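Hypothetical protein Atu0240 (Agrobacterium tumefaciens str. C58, PDB 2GAX) is of unknown function, though it belongs to the DUF2000 family, which is related to the peptidyl-tRNA hydrolase 2 group of proteins. Local coordinates at residues T63-S75 against F105-L117. Sequence-based numbering, arbitrary orientation.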
loop_
_atom_site.group_PDB
_atom_site.type_symbol
_atom_site.label_atom_id
_atom_site.label_comp_id
_atom_site.label_asym_id
_atom_site.label_seq_id
_atom_site.Cartn_x
_atom_site.Cartn_y
_atom_site.Cartn_z
ATOM N N THR A 63 -8.699 3.593 7.794
ATOM C CA THR A 63 -9.310 3.052 9.006
ATOM C C THR A 63 -8.475 3.407 10.233
ATOM O O THR A 63 -7.439 4.061 10.114
ATOM C CB THR A 63 -9.557 1.522 8.901
ATOM O OG1 THR A 63 -10.283 1.067 10.050
ATOM C CG2 THR A 63 -8.242 0.747 8.789
ATOM N N ASP A 64 -8.934 2.962 11.403
ATOM C CA ASP A 64 -8.242 3.219 12.663
ATOM C C ASP A 64 -7.082 2.258 12.938
ATOM O O ASP A 64 -6.949 1.216 12.293
ATOM C CB ASP A 64 -9.241 3.185 13.824
ATOM C CG ASP A 64 -9.926 1.831 13.962
ATOM O OD1 ASP A 64 -10.926 1.594 13.252
ATOM O OD2 ASP A 64 -9.454 1.002 14.778
ATOM N N GLN A 65 -6.258 2.614 13.920
ATOM C CA GLN A 65 -5.066 1.831 14.262
ATOM C C GLN A 65 -5.330 0.339 14.465
ATOM O O GLN A 65 -4.693 -0.503 13.823
ATOM C CB GLN A 65 -4.373 2.416 15.495
ATOM C CG GLN A 65 -3.030 1.785 15.812
ATOM C CD GLN A 65 -2.036 1.912 14.676
ATOM O OE1 GLN A 65 -2.108 1.182 13.675
ATOM N NE2 GLN A 65 -1.074 2.808 14.836
ATOM N N GLU A 66 -6.269 0.002 15.350
ATOM C CA GLU A 66 -6.509 -1.405 15.652
ATOM C C GLU A 66 -7.173 -2.137 14.509
ATOM O O GLU A 66 -6.938 -3.335 14.325
ATOM C CB GLU A 66 -7.266 -1.594 16.973
ATOM C CG GLU A 66 -6.433 -1.168 18.186
ATOM C CD GLU A 66 -5.024 -1.733 18.156
ATOM O OE1 GLU A 66 -4.867 -2.969 18.064
ATOM O OE2 GLU A 66 -4.070 -0.937 18.215
ATOM N N ALA A 67 -7.969 -1.421 13.717
ATOM C CA ALA A 67 -8.534 -2.025 12.514
ATOM C C ALA A 67 -7.460 -2.292 11.445
ATOM O O ALA A 67 -7.540 -3.291 10.713
ATOM C CB ALA A 67 -9.658 -1.184 11.951
ATOM N N LEU A 68 -6.462 -1.413 11.363
ATOM C CA LEU A 68 -5.355 -1.613 10.427
ATOM C C LEU A 68 -4.467 -2.779 10.868
ATOM O O LEU A 68 -3.937 -3.510 10.037
ATOM C CB LEU A 68 -4.548 -0.316 10.239
ATOM C CG LEU A 68 -3.531 -0.143 9.097
ATOM C CD1 LEU A 68 -4.075 -0.580 7.737
ATOM C CD2 LEU A 68 -3.096 1.301 9.024
ATOM N N ARG A 69 -4.337 -2.971 12.175
ATOM C CA ARG A 69 -3.631 -4.128 12.715
ATOM C C ARG A 69 -4.246 -5.460 12.269
ATOM O O ARG A 69 -3.519 -6.340 11.810
ATOM C CB ARG A 69 -3.557 -4.077 14.246
ATOM C CG ARG A 69 -2.718 -5.215 14.831
ATOM C CD ARG A 69 -2.689 -5.202 16.342
ATOM N NE ARG A 69 -2.559 -3.847 16.870
ATOM C CZ ARG A 69 -1.426 -3.151 16.888
ATOM N NH1 ARG A 69 -0.299 -3.676 16.405
ATOM N NH2 ARG A 69 -1.423 -1.922 17.393
ATOM N N LYS A 70 -5.570 -5.608 12.389
ATOM C CA LYS A 70 -6.212 -6.865 11.989
ATOM C C LYS A 70 -6.097 -7.131 10.485
ATOM O O LYS A 70 -5.878 -8.268 10.076
ATOM C CB LYS A 70 -7.669 -6.972 12.479
ATOM C CG LYS A 70 -8.494 -5.719 12.294
ATOM C CD LYS A 70 -10.011 -5.987 12.447
ATOM C CE LYS A 70 -10.846 -4.813 11.874
ATOM N NZ LYS A 70 -10.391 -4.356 10.497
ATOM N N ILE A 71 -6.227 -6.075 9.682
ATOM C CA ILE A 71 -6.014 -6.142 8.229
ATOM C C ILE A 71 -4.599 -6.654 7.931
ATOM O O ILE A 71 -4.414 -7.583 7.138
ATOM C CB ILE A 71 -6.290 -4.767 7.553
ATOM C CG1 ILE A 71 -7.798 -4.466 7.583
ATOM C CG2 ILE A 71 -5.775 -4.760 6.114
ATOM C CD1 ILE A 71 -8.197 -3.029 7.223
ATOM N N HIS A 72 -3.611 -6.057 8.592
ATOM C CA HIS A 72 -2.235 -6.544 8.545
ATOM C C HIS A 72 -2.170 -8.049 8.902
ATOM O O HIS A 72 -1.675 -8.868 8.121
ATOM C CB HIS A 72 -1.372 -5.685 9.471
ATOM C CG HIS A 72 0.063 -6.105 9.551
ATOM N ND1 HIS A 72 0.880 -5.727 10.595
ATOM C CD2 HIS A 72 0.830 -6.859 8.726
ATOM C CE1 HIS A 72 2.086 -6.232 10.412
ATOM N NE2 HIS A 72 2.080 -6.930 9.290
ATOM N N GLN A 73 -2.706 -8.402 10.069
ATOM C CA GLN A 73 -2.801 -9.801 10.517
ATOM C C GLN A 73 -3.524 -10.734 9.537
ATOM O O GLN A 73 -3.068 -11.844 9.290
ATOM C CB GLN A 73 -3.442 -9.854 11.918
ATOM C CG GLN A 73 -2.542 -9.233 12.994
ATOM C CD GLN A 73 -3.244 -8.996 14.317
ATOM O OE1 GLN A 73 -4.444 -8.710 14.361
ATOM N NE2 GLN A 73 -2.501 -9.108 15.406
ATOM N N ARG A 74 -4.631 -10.280 8.964
ATOM C CA ARG A 74 -5.354 -11.065 7.971
ATOM C C ARG A 74 -4.504 -11.330 6.729
ATOM O O ARG A 74 -4.562 -12.424 6.182
ATOM C CB ARG A 74 -6.656 -10.390 7.551
ATOM C CG ARG A 74 -7.723 -10.280 8.627
ATOM C CD ARG A 74 -9.056 -10.064 7.967
ATOM N NE ARG A 74 -10.086 -9.664 8.920
ATOM C CZ ARG A 74 -10.563 -8.430 9.040
ATOM N NH1 ARG A 74 -10.119 -7.452 8.260
ATOM N NH2 ARG A 74 -11.508 -8.179 9.938
ATOM N N SER A 75 -3.722 -10.338 6.284
ATOM C CA SER A 75 -2.923 -10.512 5.060
ATOM C C SER A 75 -1.838 -11.571 5.231
ATOM O O SER A 75 -1.585 -12.343 4.319
ATOM C CB SER A 75 -2.310 -9.192 4.579
ATOM O OG SER A 75 -1.328 -8.724 5.488
ATOM N N PHE A 105 9.692 -4.221 15.393
ATOM C CA PHE A 105 8.287 -4.479 15.685
ATOM C C PHE A 105 7.752 -5.721 14.994
ATOM O O PHE A 105 8.299 -6.181 13.982
ATOM C CB PHE A 105 7.415 -3.256 15.336
ATOM C CG PHE A 105 7.842 -2.000 16.042
ATOM C CD1 PHE A 105 7.259 -1.638 17.252
ATOM C CD2 PHE A 105 8.862 -1.209 15.525
ATOM C CE1 PHE A 105 7.672 -0.471 17.925
ATOM C CE2 PHE A 105 9.292 -0.042 16.197
ATOM C CZ PHE A 105 8.704 0.305 17.397
ATOM N N SER A 106 6.667 -6.244 15.560
ATOM C CA SER A 106 5.971 -7.421 15.059
ATOM C C SER A 106 4.509 -6.988 14.848
ATOM O O SER A 106 4.140 -5.907 15.291
ATOM C CB SER A 106 6.073 -8.541 16.093
ATOM O OG SER A 106 5.423 -8.141 17.294
ATOM N N PRO A 107 3.687 -7.791 14.141
ATOM C CA PRO A 107 2.295 -7.376 13.889
ATOM C C PRO A 107 1.469 -7.052 15.136
ATOM O O PRO A 107 0.583 -6.193 15.073
ATOM C CB PRO A 107 1.698 -8.570 13.141
ATOM C CG PRO A 107 2.868 -9.204 12.489
ATOM C CD PRO A 107 3.996 -9.066 13.472
ATOM N N ASP A 108 1.749 -7.716 16.259
ATOM C CA ASP A 108 1.026 -7.391 17.493
ATOM C C ASP A 108 1.476 -6.077 18.172
ATOM O O ASP A 108 0.759 -5.548 19.018
ATOM C CB ASP A 108 1.005 -8.577 18.481
ATOM C CG ASP A 108 2.384 -8.934 19.023
ATOM O OD1 ASP A 108 3.325 -9.145 18.224
ATOM O OD2 ASP A 108 2.522 -9.040 20.265
ATOM N N THR A 109 2.645 -5.553 17.800
ATOM C CA THR A 109 3.176 -4.341 18.445
ATOM C C THR A 109 3.403 -3.146 17.516
ATOM O O THR A 109 3.627 -2.024 17.999
ATOM C CB THR A 109 4.507 -4.594 19.186
ATOM O OG1 THR A 109 5.573 -4.730 18.241
ATOM C CG2 THR A 109 4.435 -5.819 20.082
ATOM N N ALA A 110 3.358 -3.368 16.202
ATOM C CA ALA A 110 3.638 -2.286 15.253
ATOM C C ALA A 110 2.552 -1.200 15.247
ATOM O O ALA A 110 1.380 -1.465 15.558
ATOM C CB ALA A 110 3.869 -2.836 13.842
ATOM N N LYS A 111 2.949 0.027 14.910
ATOM C CA LYS A 111 1.976 1.088 14.653
ATOM C C LYS A 111 1.938 1.302 13.146
ATOM O O LYS A 111 2.592 2.187 12.624
ATOM C CB LYS A 111 2.343 2.381 15.385
ATOM C CG LYS A 111 2.314 2.264 16.893
ATOM C CD LYS A 111 3.079 3.417 17.553
ATOM C CE LYS A 111 2.625 3.625 18.993
ATOM N NZ LYS A 111 3.771 3.965 19.895
ATOM N N VAL A 112 1.213 0.432 12.447
ATOM C CA VAL A 112 1.091 0.544 11.001
ATOM C C VAL A 112 0.340 1.812 10.648
ATOM O O VAL A 112 -0.721 2.097 11.215
ATOM C CB VAL A 112 0.382 -0.656 10.364
ATOM C CG1 VAL A 112 0.321 -0.494 8.846
ATOM C CG2 VAL A 112 1.124 -1.945 10.707
ATOM N N VAL A 113 0.915 2.577 9.726
ATOM C CA VAL A 113 0.250 3.764 9.196
ATOM C C VAL A 113 -0.265 3.562 7.767
ATOM O O VAL A 113 -1.078 4.338 7.274
ATOM C CB VAL A 113 1.126 5.027 9.339
ATOM C CG1 VAL A 113 1.443 5.266 10.825
ATOM C CG2 VAL A 113 2.430 4.902 8.531
ATOM N N GLY A 114 0.188 2.500 7.108
ATOM C CA GLY A 114 -0.316 2.181 5.774
ATOM C C GLY A 114 0.092 0.795 5.340
ATOM O O GLY A 114 1.113 0.283 5.781
HETATM N N MSE A 115 -0.727 0.203 4.479
HETATM C CA MSE A 115 -0.443 -1.081 3.851
HETATM C C MSE A 115 -1.049 -1.084 2.460
HETATM O O MSE A 115 -2.094 -0.469 2.226
HETATM C CB MSE A 115 -1.034 -2.232 4.661
HETATM C CG MSE A 115 -0.656 -3.621 4.150
HETATM SE SE MSE A 115 -1.522 -5.057 5.206
HETATM C CE MSE A 115 -3.021 -5.474 4.025
ATOM N N ALA A 116 -0.387 -1.757 1.531
ATOM C CA ALA A 116 -0.968 -1.991 0.220
ATOM C C ALA A 116 -0.777 -3.429 -0.121
ATOM O O ALA A 116 0.229 -4.037 0.249
ATOM C CB ALA A 116 -0.312 -1.140 -0.857
ATOM N N LEU A 117 -1.714 -3.945 -0.896
ATOM C CA LEU A 117 -1.629 -5.318 -1.369
ATOM C C LEU A 117 -2.238 -5.442 -2.759
ATOM O O LEU A 117 -3.069 -4.612 -3.171
ATOM C CB LEU A 117 -2.324 -6.253 -0.380
ATOM C CG LEU A 117 -3.857 -6.287 -0.270
ATOM C CD1 LEU A 117 -4.312 -7.607 0.392
ATOM C CD2 LEU A 117 -4.428 -5.069 0.463
HETATM O O HOH W 1 1.019 -0.532 18.782
HETATM O O HOH W 2 0.319 -4.229 12.905
#
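L68, I71, H72 and S75, on one side of helix 65-75, meet V112 and selenomethionine M115 of strand 112-117, the helix crossing the strand at 49° with the axes 8.5 Å apart. It packs on a face of the mixed sheet of this alpha/beta fold, where strand 112-120 lies between 83-86 and 4-11; V113 and G114 form a classic beta bulge facing Y85. This largely apolar part is tightly packed. L68 and V112 cross at about a right angle, L68 CD2 lying 3.9 Å from V112 CG1. M115 runs extended through its first two torsions and bends at the third, bringing CE to 3.5 Å from I71 CG2 while SE passes H72 CA and S75 OG, a hydroxyl satisfied by its bond to H72 O. L84 and I127 also pack on M115.

Toward the solvent the contact turns polar, with two waters bridging its groups. R69 lies extended to CD, then bends at chi3 (-41°), and its guanidinium reaches the loop before the strand. NH1 donates to two carbonyls: P107 O at 3.0 Å, in the guanidinium plane, and A110 O at 2.9 Å, on a lone pair of that oxygen but 25° out of the guanidinium plane. D108 O sits over one face. E66 grips the group side-on, OE1 on NE at 2.7 Å and OE2 on NH2, a salt bridge that should fix its rotation. Water 1 links NH2 to T109 O. The H72 ring, its CE1 3.6 Å from P107 CB, stands across the proline, and water 2, in the ring plane, joins ND1 to P107 O.

P107 O thus receives both NH1 and water 2. R69 reads backbone carbonyls rather than loop side chains, the P107 ring adds apolar contact with H72, and E66 probably offsets the arginine's charge.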